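Local coordinates for protein 1d10 (Caenorhabditis elegans, PDB 1T9F) that is of unknown function but folds as a beta-trefoil of MIR repeats related to SDF2, and carries a signal sequence in its natural form, at residues T8-L13 and H52-P57; K74-H79 and G114-V119. All coordinates share one frame; numbering follows the deposited sequence.

Interaction 1. Residues T8-L13 and H52-P57; sequences TCYSVL and HWQIFP
The Tyr10 ring meets the Phe56 ring edge to face. CE1 of Tyr10 stands 3.7 Å above the Phe56 plane, over its centre, and the two planes are 80° apart. Tyr10 OH and CZ rest on CD of Pro57. The His52 and Trp53 rings are met at their edges: Val12 CG1 lies near the plane of the His52 imidazole, and Leu13 O near that of the Trp53 indole, whose NE1 bonds to Leu24 O. Val12 and Leu13 begin strand 12-17, which lies antiparallel to 53-57 in the six-stranded beta-trefoil barrel, in the first MIR repeat. Leu13 and Trp53 form a hydrogen-bonded pair, with a bond each way. Val12 and Gln54 form the next, non-hydrogen-bonded pair. Toward Thr8 the pairing runs into a type II turn, Thr8 to Ser11, and Cys9 in it is disulfide-bonded to Cys63. Ile55 holds this end through its N and O: N donates to Ser11 O at 3.1 Å, and O accepts from Tyr10 N at 2.7 Å in a short, bent bond. The Gln54 chain is extended (chi1 -179°), which carries its amide across to Tyr10. Its N-H points almost straight (174°) at Tyr10 O, which lies in the amide plane, 3.0 Å from NE2. An alanine in place of Tyr10 would probably leave the Phe56 face and Pro57 CD without their aromatic neighbour. On the side away from Tyr10, Ile55 CD1 touches Leu13 CD2 and Ser11 OG. That hydroxyl donates to Thr8 O at 2.5 Å, in the carbonyl plane, and Ser11 N donates to the same oxygen.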
loop_
_atom_site.group_PDB
_atom_site.type_symbol
_atom_site.label_atom_id
_atom_site.label_comp_id
_atom_site.label_asym_id
_atom_site.label_seq_id
_atom_site.Cartn_x
_atom_site.Cartn_y
_atom_site.Cartn_z
ATOM N N THR A 8 0.645 -11.683 -9.464
ATOM C CA THR A 8 -0.285 -12.740 -9.090
ATOM C C THR A 8 -0.787 -12.708 -7.653
ATOM O O THR A 8 -0.152 -12.146 -6.760
ATOM C CB THR A 8 0.344 -14.118 -9.358
ATOM O OG1 THR A 8 1.469 -14.304 -8.491
ATOM C CG2 THR A 8 0.814 -14.211 -10.808
ATOM N N CYS A 9 -1.930 -13.343 -7.438
ATOM C CA CYS A 9 -2.542 -13.382 -6.123
ATOM C C CYS A 9 -1.675 -14.167 -5.139
ATOM O O CYS A 9 -1.168 -15.233 -5.465
ATOM C CB CYS A 9 -3.930 -13.998 -6.237
ATOM S SG CYS A 9 -5.124 -13.290 -5.072
ATOM N N TYR A 10 -1.514 -13.614 -3.942
ATOM C CA TYR A 10 -0.695 -14.186 -2.873
ATOM C C TYR A 10 0.803 -14.057 -3.119
ATOM O O TYR A 10 1.611 -14.627 -2.385
ATOM C CB TYR A 10 -1.063 -15.651 -2.611
ATOM C CG TYR A 10 -2.435 -15.798 -2.004
ATOM C CD1 TYR A 10 -2.770 -15.128 -0.828
ATOM C CD2 TYR A 10 -3.410 -16.571 -2.623
ATOM C CE1 TYR A 10 -4.048 -15.221 -0.289
ATOM C CE2 TYR A 10 -4.686 -16.672 -2.095
ATOM C CZ TYR A 10 -5.001 -15.998 -0.930
ATOM O OH TYR A 10 -6.269 -16.103 -0.414
ATOM N N SER A 11 1.183 -13.320 -4.156
ATOM C CA SER A 11 2.601 -13.120 -4.409
ATOM C C SER A 11 3.072 -12.151 -3.321
ATOM O O SER A 11 2.262 -11.428 -2.739
ATOM C CB SER A 11 2.818 -12.518 -5.802
ATOM O OG SER A 11 2.106 -11.304 -5.949
ATOM N N VAL A 12 4.368 -12.156 -3.025
ATOM C CA VAL A 12 4.927 -11.268 -2.009
ATOM C C VAL A 12 5.907 -10.354 -2.714
ATOM O O VAL A 12 6.791 -10.829 -3.426
ATOM C CB VAL A 12 5.699 -12.042 -0.923
ATOM C CG1 VAL A 12 6.340 -11.068 0.045
ATOM C CG2 VAL A 12 4.766 -12.965 -0.178
ATOM N N LEU A 13 5.766 -9.053 -2.512
ATOM C CA LEU A 13 6.653 -8.112 -3.178
ATOM C C LEU A 13 6.778 -6.770 -2.472
ATOM O O LEU A 13 6.160 -6.544 -1.433
ATOM C CB LEU A 13 6.166 -7.918 -4.616
ATOM C CG LEU A 13 4.643 -7.903 -4.755
ATOM C CD1 LEU A 13 4.119 -6.607 -4.210
ATOM C CD2 LEU A 13 4.227 -8.077 -6.202
ATOM N N HIS A 52 8.054 -5.919 2.927
ATOM C CA HIS A 52 7.373 -6.920 2.117
ATOM C C HIS A 52 5.890 -6.982 2.412
ATOM O O HIS A 52 5.471 -6.964 3.581
ATOM C CB HIS A 52 8.001 -8.296 2.323
ATOM C CG HIS A 52 9.349 -8.422 1.690
ATOM N ND1 HIS A 52 10.483 -7.880 2.249
ATOM C CD2 HIS A 52 9.727 -8.943 0.500
ATOM C CE1 HIS A 52 11.504 -8.058 1.429
ATOM N NE2 HIS A 52 11.072 -8.700 0.359
ATOM N N TRP A 53 5.107 -7.045 1.335
ATOM C CA TRP A 53 3.656 -7.108 1.416
ATOM C C TRP A 53 3.124 -8.259 0.580
ATOM O O TRP A 53 3.688 -8.597 -0.461
ATOM C CB TRP A 53 3.035 -5.809 0.902
ATOM C CG TRP A 53 3.487 -4.598 1.621
ATOM C CD1 TRP A 53 4.661 -3.926 1.442
ATOM C CD2 TRP A 53 2.775 -3.907 2.644
ATOM N NE1 TRP A 53 4.723 -2.851 2.299
ATOM C CE2 TRP A 53 3.575 -2.818 3.047
ATOM C CE3 TRP A 53 1.528 -4.103 3.265
ATOM C CZ2 TRP A 53 3.174 -1.921 4.040
ATOM C CZ3 TRP A 53 1.128 -3.213 4.252
ATOM C CH2 TRP A 53 1.951 -2.133 4.629
ATOM N N GLN A 54 2.028 -8.856 1.024
ATOM C CA GLN A 54 1.440 -9.956 0.282
ATOM C C GLN A 54 0.091 -9.572 -0.286
ATOM O O GLN A 54 -0.786 -9.074 0.422
ATOM C CB GLN A 54 1.287 -11.186 1.176
ATOM C CG GLN A 54 0.705 -12.385 0.444
ATOM C CD GLN A 54 0.853 -13.656 1.247
ATOM O OE1 GLN A 54 0.727 -13.641 2.468
ATOM N NE2 GLN A 54 1.111 -14.767 0.564
ATOM N N ILE A 55 -0.072 -9.803 -1.578
ATOM C CA ILE A 55 -1.318 -9.488 -2.251
ATOM C C ILE A 55 -2.391 -10.515 -1.920
ATOM O O ILE A 55 -2.189 -11.717 -2.107
ATOM C CB ILE A 55 -1.119 -9.439 -3.775
ATOM C CG1 ILE A 55 -0.078 -8.368 -4.113
ATOM C CG2 ILE A 55 -2.444 -9.134 -4.465
ATOM C CD1 ILE A 55 0.313 -8.351 -5.543
ATOM N N PHE A 56 -3.522 -10.023 -1.413
ATOM C CA PHE A 56 -4.670 -10.853 -1.056
ATOM C C PHE A 56 -5.873 -10.464 -1.909
ATOM O O PHE A 56 -5.962 -9.332 -2.384
ATOM C CB PHE A 56 -5.058 -10.639 0.412
ATOM C CG PHE A 56 -4.415 -11.605 1.365
ATOM C CD1 PHE A 56 -3.041 -11.616 1.548
ATOM C CD2 PHE A 56 -5.193 -12.503 2.086
ATOM C CE1 PHE A 56 -2.445 -12.506 2.442
ATOM C CE2 PHE A 56 -4.606 -13.404 2.986
ATOM C CZ PHE A 56 -3.231 -13.400 3.161
ATOM N N PRO A 57 -6.819 -11.398 -2.116
ATOM C CA PRO A 57 -7.993 -11.040 -2.921
ATOM C C PRO A 57 -8.799 -10.053 -2.083
ATOM O O PRO A 57 -8.555 -9.929 -0.880
ATOM C CB PRO A 57 -8.705 -12.379 -3.108
ATOM C CG PRO A 57 -8.361 -13.121 -1.842
ATOM C CD PRO A 57 -6.891 -12.801 -1.663
#

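Interaction 2. Residues K74-H79 and G114-V119; sequences KIRLKH and GDDWTV
Asp115 meets Arg76 through aliphatic atoms, its CB lying 3.7 Å from Arg76 CG. Its backbone O takes a bond from a water that also accepts from Leu77 N and bridges strand 74-79 and the 3-10 turn that precedes strand 117-120. The Asp115 carboxylate turns to His87 and Ser111. Asp116 runs alongside Arg76, with OD1 3.5 Å from Arg76 CG. That oxygen bonds to Leu59 N, whereas the Arg76 guanidinium reaches Pro57 O and Ser111. Asp116 OD2 is 4.2 Å from Lys74 NZ, too far for a salt bridge; a water accepting from Lys74 NZ and donating to OD2 spans the gap. Trp117 pairs with Ile75 through two backbone bonds, Ile75 N to Trp117 O and Trp117 N to Ile75 O, each 2.8 Å. The indole NE1 bonds to Leu86 O. Thr118 is the non-hydrogen-bonded partner of Lys74. Its OG1 touches CG of the lysine, whose CD lies near Asp116 CB. Val119 crosses Ile75 at about a right angle, CG2 against CD1 at 3.7 Å. Ile75 also packs on Ile55, and Val119 on Leu134, so the apolar face joins neighbouring strands. Such pairing of a repeat's first and last strands is typical of the six-stranded barrel of a beta-trefoil.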
loop_
_atom_site.group_PDB
_atom_site.type_symbol
_atom_site.label_atom_id
_atom_site.label_comp_id
_atom_site.label_asym_id
_atom_site.label_seq_id
_atom_site.Cartn_x
_atom_site.Cartn_y
_atom_site.Cartn_z
ATOM N N LYS A 74 -10.172 -5.092 -7.006
ATOM C CA LYS A 74 -9.753 -4.680 -5.676
ATOM C C LYS A 74 -8.870 -5.765 -5.074
ATOM O O LYS A 74 -8.998 -6.944 -5.415
ATOM C CB LYS A 74 -10.970 -4.443 -4.771
ATOM C CG LYS A 74 -11.737 -3.174 -5.117
ATOM C CD LYS A 74 -12.857 -2.885 -4.142
ATOM C CE LYS A 74 -14.010 -3.854 -4.308
ATOM N NZ LYS A 74 -15.170 -3.434 -3.475
ATOM N N ILE A 75 -7.945 -5.354 -4.214
ATOM C CA ILE A 75 -7.062 -6.286 -3.529
ATOM C C ILE A 75 -6.890 -5.788 -2.111
ATOM O O ILE A 75 -7.390 -4.728 -1.749
ATOM C CB ILE A 75 -5.650 -6.354 -4.150
ATOM C CG1 ILE A 75 -4.970 -4.978 -4.076
ATOM C CG2 ILE A 75 -5.734 -6.859 -5.570
ATOM C CD1 ILE A 75 -3.500 -4.979 -4.515
ATOM N N ARG A 76 -6.197 -6.586 -1.312
ATOM C CA ARG A 76 -5.860 -6.236 0.051
ATOM C C ARG A 76 -4.357 -6.482 0.111
ATOM O O ARG A 76 -3.839 -7.349 -0.596
ATOM C CB ARG A 76 -6.600 -7.132 1.048
ATOM C CG ARG A 76 -8.027 -6.669 1.365
ATOM C CD ARG A 76 -8.678 -7.577 2.401
ATOM N NE ARG A 76 -8.818 -8.928 1.873
ATOM C CZ ARG A 76 -9.005 -10.017 2.612
ATOM N NH1 ARG A 76 -9.078 -9.924 3.932
ATOM N NH2 ARG A 76 -9.101 -11.205 2.024
ATOM N N LEU A 77 -3.648 -5.711 0.928
ATOM C CA LEU A 77 -2.209 -5.875 1.040
ATOM C C LEU A 77 -1.838 -6.185 2.483
ATOM O O LEU A 77 -2.030 -5.362 3.379
ATOM C CB LEU A 77 -1.484 -4.606 0.570
ATOM C CG LEU A 77 -1.465 -4.350 -0.942
ATOM C CD1 LEU A 77 -0.821 -2.995 -1.239
ATOM C CD2 LEU A 77 -0.682 -5.470 -1.636
ATOM N N LYS A 78 -1.308 -7.383 2.692
ATOM C CA LYS A 78 -0.910 -7.830 4.021
ATOM C C LYS A 78 0.560 -7.543 4.330
ATOM O O LYS A 78 1.447 -7.905 3.553
ATOM C CB LYS A 78 -1.169 -9.332 4.140
ATOM C CG LYS A 78 -0.979 -9.881 5.549
ATOM C CD LYS A 78 -1.230 -11.373 5.570
ATOM C CE LYS A 78 -1.176 -11.928 6.978
ATOM N NZ LYS A 78 -1.398 -13.390 6.953
ATOM N N HIS A 79 0.817 -6.875 5.447
ATOM C CA HIS A 79 2.187 -6.595 5.851
ATOM C C HIS A 79 2.667 -7.894 6.495
ATOM O O HIS A 79 2.173 -8.291 7.556
ATOM C CB HIS A 79 2.225 -5.439 6.845
ATOM C CG HIS A 79 3.607 -5.060 7.263
ATOM N ND1 HIS A 79 4.036 -5.139 8.570
ATOM C CD2 HIS A 79 4.660 -4.594 6.545
ATOM C CE1 HIS A 79 5.294 -4.732 8.642
ATOM N NE2 HIS A 79 5.696 -4.398 7.427
ATOM N N GLY A 114 -12.516 -1.745 4.738
ATOM C CA GLY A 114 -11.535 -0.674 4.798
ATOM C C GLY A 114 -10.159 -1.096 4.295
ATOM O O GLY A 114 -9.289 -0.247 4.091
ATOM N N ASP A 115 -9.958 -2.398 4.100
ATOM C CA ASP A 115 -8.679 -2.922 3.626
ATOM C C ASP A 115 -8.616 -3.054 2.100
ATOM O O ASP A 115 -7.553 -3.364 1.556
ATOM C CB ASP A 115 -8.388 -4.307 4.232
ATOM C CG ASP A 115 -8.238 -4.276 5.752
ATOM O OD1 ASP A 115 -7.762 -3.258 6.290
ATOM O OD2 ASP A 115 -8.579 -5.292 6.402
ATOM N N ASP A 116 -9.748 -2.822 1.423
ATOM C CA ASP A 116 -9.817 -2.948 -0.034
ATOM C C ASP A 116 -9.250 -1.766 -0.825
ATOM O O ASP A 116 -9.598 -0.613 -0.579
ATOM C CB ASP A 116 -11.267 -3.176 -0.497
ATOM C CG ASP A 116 -11.812 -4.548 -0.113
ATOM O OD1 ASP A 116 -11.018 -5.499 0.077
ATOM O OD2 ASP A 116 -13.056 -4.676 -0.023
ATOM N N TRP A 117 -8.396 -2.076 -1.795
ATOM C CA TRP A 117 -7.789 -1.068 -2.658
ATOM C C TRP A 117 -7.972 -1.470 -4.122
ATOM O O TRP A 117 -7.720 -2.619 -4.491
ATOM C CB TRP A 117 -6.290 -0.930 -2.379
ATOM C CG TRP A 117 -5.968 -0.485 -0.985
ATOM C CD1 TRP A 117 -5.918 -1.269 0.130
ATOM C CD2 TRP A 117 -5.657 0.846 -0.556
ATOM N NE1 TRP A 117 -5.592 -0.512 1.228
ATOM C CE2 TRP A 117 -5.428 0.790 0.839
ATOM C CE3 TRP A 117 -5.550 2.077 -1.209
ATOM C CZ2 TRP A 117 -5.100 1.919 1.592
ATOM C CZ3 TRP A 117 -5.219 3.206 -0.458
ATOM C CH2 TRP A 117 -4.999 3.116 0.929
ATOM N N THR A 118 -8.411 -0.525 -4.947
ATOM C CA THR A 118 -8.605 -0.788 -6.365
ATOM C C THR A 118 -7.280 -0.587 -7.071
ATOM O O THR A 118 -6.624 0.440 -6.889
ATOM C CB THR A 118 -9.636 0.173 -6.978
ATOM O OG1 THR A 118 -10.887 0.023 -6.304
ATOM C CG2 THR A 118 -9.831 -0.130 -8.460
ATOM N N VAL A 119 -6.871 -1.567 -7.862
ATOM C CA VAL A 119 -5.615 -1.453 -8.583
ATOM C C VAL A 119 -5.865 -0.668 -9.863
ATOM O O VAL A 119 -6.694 -1.052 -10.689
ATOM C CB VAL A 119 -5.033 -2.825 -8.944
ATOM C CG1 VAL A 119 -3.646 -2.657 -9.540
ATOM C CG2 VAL A 119 -4.966 -3.703 -7.697
HETATM O O HOH W 1 -14.974 -3.007 -1.037
HETATM O O HOH W 2 -5.255 -4.257 2.517
#

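The two interactions lie side by side in one closed antiparallel barrel, their centres about 10 Å apart. Strand order round it puts 12-17 beside 53-57, then 74-79, then 117-120. Along the chain they come in series: interaction 1 closes before interaction 2 opens. They fall in successive MIR repeats, the first at 4-58 and the second at 66-122. Strands 53-57 and 74-79 join them directly. Gln54 N lies 2.8 Å from Lys78 O, and Phe56 N 2.8 Å from Arg76 O, both probable hydrogen bonds. The junction between repeats is therefore ordinary sheet pairing, which carries the barrel on from one repeat to the next.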